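Pumilio homolog 23 (Arabidopsis thaliana, PDB 5WZJ) recognises a specific RNA sequence, here an oligonucleotide related to 18S rRNA, through stacked pumilio repeats, and probably regulates translation and mRNA stability. Local coordinates at residues Val42-Ala47 and Gln69-Gly74; Arg54-Ala59 and Phe91-Met96; Ser106-Leu111 and Arg153-Leu158; Val123-Leu128 and Gln199-Met204. One frame throughout, in Å; residues are numbered along the deposited sequence.

How the contacts relate
From the N terminus, contact 1 closes the first loop, bringing helix 37-49 onto helix 64-74 of Pumilio repeat 1. Contact 2 opens inside that loop, at 54-59, and closes beyond it, so the two cross while joining repeat 1 to helix 37-49 and to repeat 2. Contacts 3 and 4 follow in series and cross in the same way: 106-111 pairs with 153-158, joining repeats 2 and 3, and 123-128 pairs with 199-204, tying helix 121-137 to the start of helix 202-213. Contacts 1 and 3 touch through hydrogen bonds of Ser110 OG to Leu72 O and Ser106 OG to Glu73 OE1. Contacts 3 and 4, centres about 11 Å apart, share a leucine cluster in which Leu128 CD2 packs on Leu111, Leu155 and Leu158.

Contact 1 of 4, residues Val42-Ala47 and Gln69-Gly74; sequences VICGNA and QTLLEG. With nucleotides of chain B.
The flat amide of Gln69 meets the flat base of G11 of chain B through a single atom, OE1, which sits beside the guanine's Watson-Crick donors. Gln69 OE1 accepts from N1 of G11 of chain B at 2.8 Å (155°) and, in a more bent bond, from N2 of the same base at 3.0 Å (141°). Beyond CG the chain runs extended (chi2 -174°), carrying the amide away from the helix, and Ser106 OG holds NE2, which probably favours the orientation with OE1 on the base. With an alanine here, the guanine N1 and N2 would probably be left without this shared acceptor and Ser106 without its amide partner. Behind Gln69 the helix packs on 42-47, their axes 8.3 Å apart. Ala47 CB fits against Leu71 CD1 at 3.6 Å, and Cys44 CB rests on Leu71 O at 3.6 Å. Cys44 SG lies 3.8 Å from Gly74 CA. The chemistry is thus divided: the back of the helix meets 42-47 through van der Waals contacts, while its front presents an acceptor to guanine.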
loop_
_atom_site.group_PDB
_atom_site.type_symbol
_atom_site.label_atom_id
_atom_site.label_comp_id
_atom_site.label_asym_id
_atom_site.label_seq_id
_atom_site.Cartn_x
_atom_site.Cartn_y
_atom_site.Cartn_z
ATOM N N VAL A 42 -23.235 10.950 29.282
ATOM C CA VAL A 42 -24.647 10.883 29.641
ATOM C C VAL A 42 -25.463 11.875 28.810
ATOM O O VAL A 42 -26.545 11.542 28.311
ATOM C CB VAL A 42 -24.820 11.118 31.152
ATOM C CG1 VAL A 42 -26.295 11.158 31.526
ATOM C CG2 VAL A 42 -24.089 10.033 31.943
ATOM N N ILE A 43 -24.963 13.104 28.651
ATOM C CA ILE A 43 -25.656 14.097 27.826
ATOM C C ILE A 43 -25.743 13.627 26.369
ATOM O O ILE A 43 -26.781 13.770 25.716
ATOM C CB ILE A 43 -24.951 15.462 27.933
ATOM C CG1 ILE A 43 -25.142 16.067 29.330
ATOM C CG2 ILE A 43 -25.436 16.414 26.836
ATOM C CD1 ILE A 43 -24.322 17.330 29.557
ATOM N N CYS A 44 -24.654 13.073 25.839
ATOM C CA CYS A 44 -24.695 12.528 24.483
ATOM C C CYS A 44 -25.829 11.521 24.334
ATOM O O CYS A 44 -26.577 11.557 23.354
ATOM C CB CYS A 44 -23.350 11.892 24.128
ATOM S SG CYS A 44 -21.991 13.037 23.780
ATOM N N GLY A 45 -26.008 10.650 25.328
ATOM C CA GLY A 45 -27.070 9.657 25.250
ATOM C C GLY A 45 -28.458 10.262 25.349
ATOM O O GLY A 45 -29.368 9.870 24.611
ATOM N N ASN A 46 -28.645 11.221 26.259
ATOM C CA ASN A 46 -29.934 11.908 26.329
ATOM C C ASN A 46 -30.261 12.597 25.012
ATOM O O ASN A 46 -31.409 12.565 24.549
ATOM C CB ASN A 46 -29.931 12.929 27.464
ATOM C CG ASN A 46 -29.814 12.282 28.829
ATOM O OD1 ASN A 46 -30.018 11.075 28.977
ATOM N ND2 ASN A 46 -29.495 13.087 29.839
ATOM N N ALA A 47 -29.264 13.234 24.394
ATOM C CA ALA A 47 -29.533 13.960 23.161
ATOM C C ALA A 47 -29.909 13.009 22.032
ATOM O O ALA A 47 -30.763 13.344 21.204
ATOM C CB ALA A 47 -28.328 14.823 22.788
ATOM N N GLN A 69 -22.863 13.380 14.804
ATOM C CA GLN A 69 -21.595 12.650 14.825
ATOM C C GLN A 69 -20.936 12.738 16.194
ATOM O O GLN A 69 -20.441 11.735 16.728
ATOM C CB GLN A 69 -20.631 13.199 13.775
ATOM C CG GLN A 69 -20.964 12.843 12.342
ATOM C CD GLN A 69 -19.884 13.310 11.402
ATOM O OE1 GLN A 69 -19.984 14.387 10.815
ATOM N NE2 GLN A 69 -18.835 12.505 11.253
ATOM N N THR A 70 -20.879 13.949 16.750
ATOM C CA THR A 70 -20.307 14.146 18.075
ATOM C C THR A 70 -21.052 13.326 19.118
ATOM O O THR A 70 -20.427 12.670 19.957
ATOM C CB THR A 70 -20.342 15.635 18.437
ATOM O OG1 THR A 70 -19.641 16.382 17.434
ATOM C CG2 THR A 70 -19.691 15.875 19.804
ATOM N N LEU A 71 -22.390 13.333 19.069
ATOM C CA LEU A 71 -23.173 12.557 20.032
ATOM C C LEU A 71 -22.887 11.057 19.919
ATOM O O LEU A 71 -22.758 10.356 20.931
ATOM C CB LEU A 71 -24.659 12.828 19.823
ATOM C CG LEU A 71 -25.068 14.303 19.913
ATOM C CD1 LEU A 71 -26.543 14.435 19.663
ATOM C CD2 LEU A 71 -24.700 14.877 21.277
ATOM N N LEU A 72 -22.795 10.544 18.694
ATOM C CA LEU A 72 -22.624 9.105 18.523
ATOM C C LEU A 72 -21.251 8.646 18.990
ATOM O O LEU A 72 -21.120 7.545 19.534
ATOM C CB LEU A 72 -22.846 8.721 17.058
ATOM C CG LEU A 72 -24.299 8.811 16.593
ATOM C CD1 LEU A 72 -24.405 8.712 15.073
ATOM C CD2 LEU A 72 -25.120 7.713 17.248
ATOM N N GLU A 73 -20.225 9.474 18.804
ATOM C CA GLU A 73 -18.885 9.114 19.247
ATOM C C GLU A 73 -18.651 9.417 20.724
ATOM O O GLU A 73 -17.632 8.988 21.273
ATOM C CB GLU A 73 -17.833 9.823 18.377
ATOM C CG GLU A 73 -17.744 9.287 16.898
ATOM C CD GLU A 73 -17.124 10.297 15.899
ATOM O OE1 GLU A 73 -17.044 9.988 14.676
ATOM O OE2 GLU A 73 -16.728 11.412 16.334
ATOM N N GLY A 74 -19.567 10.121 21.387
ATOM C CA GLY A 74 -19.377 10.463 22.785
ATOM C C GLY A 74 -20.253 9.669 23.734
ATOM O O GLY A 74 -20.048 9.700 24.952
ATOM P P G B 11 -19.312 16.006 -1.591
ATOM O OP1 G B 11 -20.131 15.344 -2.638
ATOM O OP2 G B 11 -18.343 17.066 -1.955
ATOM O "O5'" G B 11 -20.372 16.560 -0.555
ATOM C "C5'" G B 11 -20.053 17.562 0.401
ATOM C "C4'" G B 11 -21.104 17.574 1.484
ATOM O "O4'" G B 11 -20.738 16.586 2.487
ATOM C "C3'" G B 11 -21.287 18.894 2.231
ATOM O "O3'" G B 11 -22.650 19.011 2.664
ATOM C "C2'" G B 11 -20.414 18.694 3.454
ATOM O "O2'" G B 11 -20.762 19.515 4.548
ATOM C "C1'" G B 11 -20.659 17.208 3.749
ATOM N N9 G B 11 -19.584 16.601 4.537
ATOM C C8 G B 11 -18.257 16.446 4.173
ATOM N N7 G B 11 -17.522 15.931 5.133
ATOM C C5 G B 11 -18.412 15.744 6.191
ATOM C C6 G B 11 -18.202 15.226 7.493
ATOM O O6 G B 11 -17.148 14.815 7.987
ATOM N N1 G B 11 -19.378 15.233 8.251
ATOM C C2 G B 11 -20.609 15.666 7.802
ATOM N N2 G B 11 -21.638 15.585 8.669
ATOM N N3 G B 11 -20.819 16.148 6.586
ATOM C C4 G B 11 -19.688 16.165 5.843
#

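Contact 2 of 4, residues Arg54-Ala59 and Phe91-Met96; sequences REYEIA and FPAIAM
Ala93 is the first residue of 91-96 to touch the other helix: its CB lies 3.8 Å from Tyr56 CE1, approaching the phenol ring obliquely. The backbone adds to this, since Ala93 O sits in the plane of the ring at its edge, 3.9 Å from Tyr56 CE1. Tyr56 is placed for both meetings by a first torsion that sets CG anti to its backbone N (chi1 172°), bringing the ring nearer to 91-96 than the CB direction alone would. The short helices 55-59 and 91-95 of Pumilio repeats 1 and 2 run side by side and nearly parallel, 11° apart with axes 9.6 Å from each other, as expected of equivalent elements in successive repeats of the right-handed superhelix. Ile94 comes next and reaches both Glu55 and Ala59 with its CD1. Its CG1 slides past the tyrosine, 4.0 Å from Tyr56 CA, in the opposite direction to that side chain. The tip, Ile94 CD1, lands 3.9 Å from Glu55 O and equally close to Ala59 CB, while Ile94 CG2 stands 4.0 Å from the same methyl of Ala59. Farther along, Ala95 and Met96 meet Met142 of helix 140-144.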
loop_
_atom_site.group_PDB
_atom_site.type_symbol
_atom_site.label_atom_id
_atom_site.label_comp_id
_atom_site.label_asym_id
_atom_site.label_seq_id
_atom_site.Cartn_x
_atom_site.Cartn_y
_atom_site.Cartn_z
ATOM N N ARG A 54 -37.121 10.742 13.906
ATOM C CA ARG A 54 -36.682 11.662 12.865
ATOM C C ARG A 54 -35.192 11.503 12.622
ATOM O O ARG A 54 -34.485 12.473 12.326
ATOM C CB ARG A 54 -37.022 13.104 13.218
ATOM C CG ARG A 54 -36.857 13.393 14.658
ATOM C CD ARG A 54 -37.455 14.729 14.975
ATOM N NE ARG A 54 -36.869 15.270 16.188
ATOM C CZ ARG A 54 -36.920 16.552 16.525
ATOM N NH1 ARG A 54 -37.534 17.421 15.731
ATOM N NH2 ARG A 54 -36.349 16.963 17.651
ATOM N N GLU A 55 -34.703 10.270 12.761
ATOM C CA GLU A 55 -33.297 9.980 12.523
ATOM C C GLU A 55 -32.847 10.447 11.139
ATOM O O GLU A 55 -31.770 11.031 10.998
ATOM C CB GLU A 55 -33.053 8.482 12.701
ATOM C CG GLU A 55 -33.223 7.999 14.143
ATOM C CD GLU A 55 -34.667 7.652 14.510
ATOM O OE1 GLU A 55 -35.598 7.928 13.718
ATOM O OE2 GLU A 55 -34.860 7.102 15.611
ATOM N N TYR A 56 -33.661 10.210 10.107
ATOM C CA TYR A 56 -33.234 10.574 8.758
ATOM C C TYR A 56 -33.097 12.084 8.620
ATOM O O TYR A 56 -32.103 12.581 8.072
ATOM C CB TYR A 56 -34.208 10.038 7.699
ATOM C CG TYR A 56 -33.874 10.579 6.316
ATOM C CD1 TYR A 56 -32.842 10.028 5.571
ATOM C CD2 TYR A 56 -34.568 11.659 5.776
ATOM C CE1 TYR A 56 -32.517 10.525 4.318
ATOM C CE2 TYR A 56 -34.243 12.167 4.521
ATOM C CZ TYR A 56 -33.217 11.592 3.803
ATOM O OH TYR A 56 -32.872 12.076 2.567
ATOM N N GLU A 57 -34.105 12.824 9.095
ATOM C CA GLU A 57 -34.106 14.276 8.955
ATOM C C GLU A 57 -32.928 14.890 9.692
ATOM O O GLU A 57 -32.268 15.801 9.182
ATOM C CB GLU A 57 -35.427 14.853 9.485
ATOM C CG GLU A 57 -36.674 14.491 8.693
ATOM C CD GLU A 57 -37.045 13.014 8.751
ATOM O OE1 GLU A 57 -36.674 12.327 9.728
ATOM O OE2 GLU A 57 -37.704 12.535 7.802
ATOM N N ILE A 58 -32.634 14.396 10.891
ATOM C CA ILE A 58 -31.550 15.007 11.651
ATOM C C ILE A 58 -30.187 14.596 11.094
ATOM O O ILE A 58 -29.279 15.433 10.964
ATOM C CB ILE A 58 -31.699 14.663 13.142
ATOM C CG1 ILE A 58 -32.947 15.370 13.683
ATOM C CG2 ILE A 58 -30.432 15.090 13.916
ATOM C CD1 ILE A 58 -33.498 14.782 14.937
ATOM N N ALA A 59 -30.025 13.321 10.734
ATOM C CA ALA A 59 -28.721 12.845 10.275
ATOM C C ALA A 59 -28.344 13.418 8.916
ATOM O O ALA A 59 -27.156 13.489 8.582
ATOM C CB ALA A 59 -28.711 11.321 10.201
ATOM N N PHE A 91 -31.496 3.509 7.667
ATOM C CA PHE A 91 -30.041 3.516 7.558
ATOM C C PHE A 91 -29.540 3.601 6.117
ATOM O O PHE A 91 -28.617 4.397 5.868
ATOM C CB PHE A 91 -29.468 2.291 8.283
ATOM C CG PHE A 91 -27.965 2.283 8.368
ATOM C CD1 PHE A 91 -27.200 1.746 7.343
ATOM C CD2 PHE A 91 -27.326 2.787 9.482
ATOM C CE1 PHE A 91 -25.816 1.739 7.422
ATOM C CE2 PHE A 91 -25.948 2.782 9.575
ATOM C CZ PHE A 91 -25.190 2.251 8.550
ATOM N N PRO A 92 -30.088 2.858 5.138
ATOM C CA PRO A 92 -29.588 3.009 3.755
ATOM C C PRO A 92 -29.751 4.413 3.204
ATOM O O PRO A 92 -28.840 4.907 2.531
ATOM C CB PRO A 92 -30.424 1.988 2.962
ATOM C CG PRO A 92 -30.805 0.962 3.975
ATOM C CD PRO A 92 -31.064 1.755 5.239
ATOM N N ALA A 93 -30.883 5.072 3.470
ATOM C CA ALA A 93 -31.051 6.457 3.035
ATOM C C ALA A 93 -30.087 7.393 3.763
ATOM O O ALA A 93 -29.532 8.317 3.157
ATOM C CB ALA A 93 -32.497 6.900 3.253
ATOM N N ILE A 94 -29.879 7.186 5.062
ATOM C CA ILE A 94 -28.873 7.977 5.770
ATOM C C ILE A 94 -27.501 7.758 5.141
ATOM O O ILE A 94 -26.782 8.711 4.808
ATOM C CB ILE A 94 -28.864 7.639 7.274
ATOM C CG1 ILE A 94 -30.123 8.199 7.962
ATOM C CG2 ILE A 94 -27.585 8.220 7.936
ATOM C CD1 ILE A 94 -30.258 7.786 9.429
ATOM N N ALA A 95 -27.138 6.491 4.940
ATOM C CA ALA A 95 -25.812 6.138 4.452
ATOM C C ALA A 95 -25.539 6.647 3.039
ATOM O O ALA A 95 -24.374 6.850 2.682
ATOM C CB ALA A 95 -25.638 4.616 4.511
ATOM N N MET A 96 -26.568 6.869 2.230
ATOM C CA MET A 96 -26.368 7.341 0.864
ATOM C C MET A 96 -26.466 8.851 0.746
ATOM O O MET A 96 -26.429 9.381 -0.368
ATOM C CB MET A 96 -27.367 6.663 -0.078
ATOM C CG MET A 96 -27.074 5.161 -0.232
ATOM S SD MET A 96 -28.468 4.215 -0.917
ATOM C CE MET A 96 -28.545 4.873 -2.557
#

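Contact 3 of 4, residues Ser106-Leu111 and Arg153-Leu158; sequences SALKSL and RRLLCL. With nucleotides of chain B.
Leu108 packed against Leu155 and Leu158 forms the tight side of this contact, and Lys109 lying over Arg154 its solvent side. On the tight side Leu108 CD1 presses on the backbone of the second helix, 3.7 Å from Leu155 N, and Leu108 CD2 meets Leu158 CD2 obliquely at 4.0 Å. Leu158 CD2 is gripped again by Leu111 CD1 at 3.8 Å, the two side chains crossing at about a right angle. Every member of this leucine group is buried. Arg154 marks the transition: its CG and CD run over Leu108, with Arg154 CD 3.7 Å from Leu108 CB, and then the chain bends at chi3 (-56°). That bend lays the guanidinium beneath Lys109, whose extended chain places CE 3.4 Å above the Arg154 guanidinium plane and over its centre. Lys109 NZ and Arg154 NH2 come within 4.3 Å as like charges, a cost probably eased by Glu105 and Asp165, both in salt bridges with Arg154. Arg153 points elsewhere, donating from NH1 to N3 of C9 of chain B (2.9 Å) and from NH2 to O2 of the same cytosine (2.9 Å), with the base at the guanidinium edge. Two helices 15° apart, one from Pumilio repeat 2 and one from repeat 3, with a base read by a side chain of this layer, are characteristic of the RNA-binding superhelix of PUF proteins.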
loop_
_atom_site.group_PDB
_atom_site.type_symbol
_atom_site.label_atom_id
_atom_site.label_comp_id
_atom_site.label_asym_id
_atom_site.label_seq_id
_atom_site.Cartn_x
_atom_site.Cartn_y
_atom_site.Cartn_z
ATOM N N SER A 106 -19.829 7.463 11.719
ATOM C CA SER A 106 -19.562 7.744 13.128
ATOM C C SER A 106 -20.210 6.692 14.018
ATOM O O SER A 106 -19.637 6.300 15.040
ATOM C CB SER A 106 -20.054 9.150 13.508
ATOM O OG SER A 106 -19.150 10.148 13.031
ATOM N N ALA A 107 -21.397 6.209 13.640
ATOM C CA ALA A 107 -22.014 5.132 14.411
ATOM C C ALA A 107 -21.155 3.878 14.366
ATOM O O ALA A 107 -20.976 3.205 15.389
ATOM C CB ALA A 107 -23.422 4.829 13.897
ATOM N N LEU A 108 -20.594 3.565 13.191
ATOM C CA LEU A 108 -19.743 2.387 13.052
ATOM C C LEU A 108 -18.434 2.543 13.823
ATOM O O LEU A 108 -17.999 1.612 14.510
ATOM C CB LEU A 108 -19.471 2.114 11.568
ATOM C CG LEU A 108 -20.733 1.803 10.746
ATOM C CD1 LEU A 108 -20.400 1.594 9.251
ATOM C CD2 LEU A 108 -21.423 0.572 11.310
ATOM N N LYS A 109 -17.785 3.710 13.712
ATOM C CA LYS A 109 -16.554 3.954 14.458
ATOM C C LYS A 109 -16.787 3.826 15.951
ATOM O O LYS A 109 -15.937 3.302 16.677
ATOM C CB LYS A 109 -16.010 5.353 14.156
ATOM C CG LYS A 109 -15.488 5.565 12.758
ATOM C CD LYS A 109 -14.936 6.988 12.648
ATOM C CE LYS A 109 -14.435 7.295 11.250
ATOM N NZ LYS A 109 -14.016 8.732 11.152
ATOM N N SER A 110 -17.924 4.342 16.420
ATOM C CA SER A 110 -18.276 4.274 17.832
ATOM C C SER A 110 -18.495 2.831 18.289
ATOM O O SER A 110 -18.043 2.445 19.372
ATOM C CB SER A 110 -19.527 5.123 18.075
ATOM O OG SER A 110 -19.854 5.237 19.453
ATOM N N LEU A 111 -19.201 2.023 17.487
ATOM C CA LEU A 111 -19.302 0.591 17.773
ATOM C C LEU A 111 -17.929 -0.049 17.850
ATOM O O LEU A 111 -17.665 -0.878 18.729
ATOM C CB LEU A 111 -20.105 -0.124 16.685
ATOM C CG LEU A 111 -21.590 -0.378 16.760
ATOM C CD1 LEU A 111 -21.973 -1.233 15.541
ATOM C CD2 LEU A 111 -21.943 -1.066 18.064
ATOM N N ARG A 153 -17.887 -0.199 3.057
ATOM C CA ARG A 153 -16.501 -0.566 3.343
ATOM C C ARG A 153 -16.224 -0.575 4.843
ATOM O O ARG A 153 -15.655 -1.536 5.375
ATOM C CB ARG A 153 -15.551 0.396 2.618
ATOM C CG ARG A 153 -15.423 0.060 1.119
ATOM C CD ARG A 153 -14.553 1.066 0.370
ATOM N NE ARG A 153 -15.348 2.143 -0.210
ATOM C CZ ARG A 153 -14.813 3.198 -0.817
ATOM N NH1 ARG A 153 -13.490 3.317 -0.894
ATOM N NH2 ARG A 153 -15.592 4.132 -1.335
ATOM N N ARG A 154 -16.606 0.498 5.542
ATOM C CA ARG A 154 -16.393 0.539 6.988
ATOM C C ARG A 154 -17.169 -0.573 7.681
ATOM O O ARG A 154 -16.629 -1.266 8.554
ATOM C CB ARG A 154 -16.781 1.910 7.557
ATOM C CG ARG A 154 -16.523 2.034 9.077
ATOM C CD ARG A 154 -16.656 3.487 9.579
ATOM N NE ARG A 154 -15.773 4.408 8.869
ATOM C CZ ARG A 154 -14.477 4.550 9.134
ATOM N NH1 ARG A 154 -13.912 3.827 10.088
ATOM N NH2 ARG A 154 -13.739 5.396 8.432
ATOM N N LEU A 155 -18.420 -0.794 7.266
ATOM C CA LEU A 155 -19.238 -1.846 7.877
ATOM C C LEU A 155 -18.636 -3.232 7.664
ATOM O O LEU A 155 -18.630 -4.056 8.585
ATOM C CB LEU A 155 -20.652 -1.800 7.308
ATOM C CG LEU A 155 -21.582 -2.908 7.779
ATOM C CD1 LEU A 155 -21.798 -2.815 9.299
ATOM C CD2 LEU A 155 -22.905 -2.817 7.019
ATOM N N LEU A 156 -18.173 -3.524 6.441
ATOM C CA LEU A 156 -17.478 -4.782 6.186
ATOM C C LEU A 156 -16.280 -4.934 7.115
ATOM O O LEU A 156 -16.070 -5.999 7.701
ATOM C CB LEU A 156 -17.027 -4.851 4.720
ATOM C CG LEU A 156 -18.131 -5.058 3.674
ATOM C CD1 LEU A 156 -17.654 -4.589 2.300
ATOM C CD2 LEU A 156 -18.556 -6.520 3.618
ATOM N N CYS A 157 -15.471 -3.873 7.249
ATOM C CA CYS A 157 -14.300 -3.933 8.123
ATOM C C CYS A 157 -14.705 -4.221 9.563
ATOM O O CYS A 157 -14.074 -5.039 10.243
ATOM C CB CYS A 157 -13.504 -2.622 8.047
ATOM S SG CYS A 157 -12.569 -2.382 6.522
ATOM N N LEU A 158 -15.760 -3.563 10.041
ATOM C CA LEU A 158 -16.224 -3.797 11.403
ATOM C C LEU A 158 -16.665 -5.248 11.604
ATOM O O LEU A 158 -16.373 -5.851 12.643
ATOM C CB LEU A 158 -17.366 -2.836 11.729
ATOM C CG LEU A 158 -17.931 -2.904 13.146
ATOM C CD1 LEU A 158 -16.800 -2.828 14.147
ATOM C CD2 LEU A 158 -18.944 -1.779 13.381
ATOM P P C B 9 -9.898 10.536 -7.631
ATOM O OP1 C B 9 -10.130 11.910 -8.143
ATOM O OP2 C B 9 -8.672 10.243 -6.843
ATOM O "O5'" C B 9 -11.118 10.115 -6.685
ATOM C "C5'" C B 9 -12.477 10.207 -7.103
ATOM C "C4'" C B 9 -13.391 9.756 -5.988
ATOM O "O4'" C B 9 -13.180 8.354 -5.729
ATOM C "C3'" C B 9 -13.179 10.468 -4.651
ATOM O "O3'" C B 9 -14.155 11.483 -4.510
ATOM C "C2'" C B 9 -13.317 9.378 -3.573
ATOM O "O2'" C B 9 -14.517 9.537 -2.823
ATOM C "C1'" C B 9 -13.382 8.068 -4.376
ATOM N N1 C B 9 -12.393 7.062 -3.939
ATOM C C2 C B 9 -12.846 6.147 -3.000
ATOM O O2 C B 9 -14.030 6.263 -2.626
ATOM N N3 C B 9 -11.999 5.186 -2.547
ATOM C C4 C B 9 -10.746 5.139 -2.997
ATOM N N4 C B 9 -9.937 4.186 -2.525
ATOM C C5 C B 9 -10.261 6.078 -3.969
ATOM C C6 C B 9 -11.108 7.019 -4.411
#

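Contact 4 of 4, residues Val123-Leu128 and Gln199-Met204; sequences VIEEAL and QGFPGM
An apolar seam joins helix 121-137 to the turn that starts helix 202-213, about 16 Å at the nearest atoms from the bound RNA. Phe201, at the N-cap position of the latter helix, supplies its main wedge. Leu128 CD1 lies over one face of the Phe201 ring in a CH-pi contact, 3.9 Å from the centroid and 24° off the normal. At the far end of the ring, Phe201 CZ meets Ile124 CG2 at 3.4 Å, a snug approach, and Glu125 CB comes obliquely to within 3.8 Å of Phe201 CD2. Ile124 and Leu128, one helical turn apart, with Glu125 beside Ile124, present this surface, which belongs to the all-helical PUF repeat fold, the helical partner starting in Pumilio repeat 2. Tyr121 stacks on Phe201 as well, and backbone hydrogen bonds tie Phe201 to Cys159. An alanine in place of Phe201 would probably open a gap beside Ile124 and Leu128, where the ring now packs, and leave Tyr121 without its stacking partner. One turn farther on, Met204 folds back through chi2 (69°) and chi3, so that its CE comes to rest 3.8 Å from Glu125 O. Nearer its backbone, Met204 CG packs 4.1 Å from Leu128 CB.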
loop_
_atom_site.group_PDB
_atom_site.type_symbol
_atom_site.label_atom_id
_atom_site.label_comp_id
_atom_site.label_asym_id
_atom_site.label_seq_id
_atom_site.Cartn_x
_atom_site.Cartn_y
_atom_site.Cartn_z
ATOM N N VAL A 123 -24.297 -7.447 22.098
ATOM C CA VAL A 123 -24.964 -6.182 21.826
ATOM C C VAL A 123 -24.460 -5.593 20.506
ATOM O O VAL A 123 -25.246 -5.089 19.696
ATOM C CB VAL A 123 -24.765 -5.238 23.026
ATOM C CG1 VAL A 123 -25.308 -3.897 22.736
ATOM C CG2 VAL A 123 -25.484 -5.811 24.250
ATOM N N ILE A 124 -23.153 -5.686 20.248
ATOM C CA ILE A 124 -22.623 -5.215 18.968
ATOM C C ILE A 124 -23.204 -6.034 17.823
ATOM O O ILE A 124 -23.666 -5.487 16.816
ATOM C CB ILE A 124 -21.085 -5.267 18.959
ATOM C CG1 ILE A 124 -20.491 -4.335 20.017
ATOM C CG2 ILE A 124 -20.555 -4.875 17.581
ATOM C CD1 ILE A 124 -18.982 -4.457 20.130
ATOM N N GLU A 125 -23.179 -7.366 17.962
ATOM C CA GLU A 125 -23.673 -8.236 16.901
ATOM C C GLU A 125 -25.123 -7.930 16.561
ATOM O O GLU A 125 -25.506 -7.945 15.391
ATOM C CB GLU A 125 -23.521 -9.706 17.301
ATOM C CG GLU A 125 -23.997 -10.681 16.240
ATOM C CD GLU A 125 -24.056 -12.101 16.759
ATOM O OE1 GLU A 125 -24.736 -12.333 17.782
ATOM O OE2 GLU A 125 -23.404 -12.976 16.159
ATOM N N GLU A 126 -25.948 -7.652 17.572
ATOM C CA GLU A 126 -27.347 -7.329 17.306
ATOM C C GLU A 126 -27.477 -6.007 16.544
ATOM O O GLU A 126 -28.320 -5.884 15.646
ATOM C CB GLU A 126 -28.117 -7.281 18.628
ATOM C CG GLU A 126 -29.560 -6.820 18.529
ATOM C CD GLU A 126 -30.252 -6.766 19.908
ATOM O OE1 GLU A 126 -29.617 -6.317 20.895
ATOM O OE2 GLU A 126 -31.429 -7.180 20.001
ATOM N N ALA A 127 -26.666 -4.998 16.896
ATOM C CA ALA A 127 -26.702 -3.736 16.153
ATOM C C ALA A 127 -26.270 -3.946 14.705
ATOM O O ALA A 127 -26.904 -3.428 13.778
ATOM C CB ALA A 127 -25.813 -2.692 16.832
ATOM N N LEU A 128 -25.203 -4.721 14.491
ATOM C CA LEU A 128 -24.791 -5.040 13.128
ATOM C C LEU A 128 -25.885 -5.796 12.380
ATOM O O LEU A 128 -26.137 -5.532 11.198
ATOM C CB LEU A 128 -23.497 -5.845 13.145
ATOM C CG LEU A 128 -22.296 -5.088 13.708
ATOM C CD1 LEU A 128 -21.137 -6.031 13.896
ATOM C CD2 LEU A 128 -21.896 -3.945 12.773
ATOM N N GLN A 199 -11.642 -11.548 16.624
ATOM C CA GLN A 199 -12.340 -12.552 15.825
ATOM C C GLN A 199 -13.414 -11.921 14.948
ATOM O O GLN A 199 -13.758 -12.468 13.894
ATOM C CB GLN A 199 -12.956 -13.625 16.727
ATOM N N GLY A 200 -13.946 -10.773 15.364
ATOM C CA GLY A 200 -14.984 -10.116 14.604
ATOM C C GLY A 200 -16.293 -10.868 14.716
ATOM O O GLY A 200 -16.559 -11.570 15.695
ATOM N N PHE A 201 -17.114 -10.734 13.676
ATOM C CA PHE A 201 -18.431 -11.361 13.598
ATOM C C PHE A 201 -18.458 -12.141 12.288
ATOM O O PHE A 201 -19.042 -11.690 11.293
ATOM C CB PHE A 201 -19.534 -10.307 13.706
ATOM C CG PHE A 201 -19.363 -9.421 14.906
ATOM C CD1 PHE A 201 -18.527 -8.319 14.850
ATOM C CD2 PHE A 201 -19.955 -9.751 16.115
ATOM C CE1 PHE A 201 -18.310 -7.521 15.970
ATOM C CE2 PHE A 201 -19.750 -8.962 17.238
ATOM C CZ PHE A 201 -18.923 -7.844 17.165
ATOM N N PRO A 202 -17.810 -13.314 12.254
ATOM C CA PRO A 202 -17.635 -14.025 10.973
ATOM C C PRO A 202 -18.944 -14.331 10.274
ATOM O O PRO A 202 -19.046 -14.151 9.054
ATOM C CB PRO A 202 -16.894 -15.313 11.384
ATOM C CG PRO A 202 -16.177 -14.952 12.641
ATOM C CD PRO A 202 -17.126 -13.999 13.365
ATOM N N GLY A 203 -19.959 -14.776 11.016
ATOM C CA GLY A 203 -21.245 -15.053 10.399
ATOM C C GLY A 203 -21.913 -13.807 9.836
ATOM O O GLY A 203 -22.622 -13.879 8.828
ATOM N N MET A 204 -21.713 -12.656 10.482
ATOM C CA MET A 204 -22.311 -11.423 9.979
ATOM C C MET A 204 -21.605 -10.950 8.711
ATOM O O MET A 204 -22.259 -10.508 7.760
ATOM C CB MET A 204 -22.273 -10.343 11.058
ATOM C CG MET A 204 -23.165 -9.139 10.759
ATOM S SD MET A 204 -24.928 -9.546 10.861
ATOM C CE MET A 204 -24.988 -10.325 12.480
#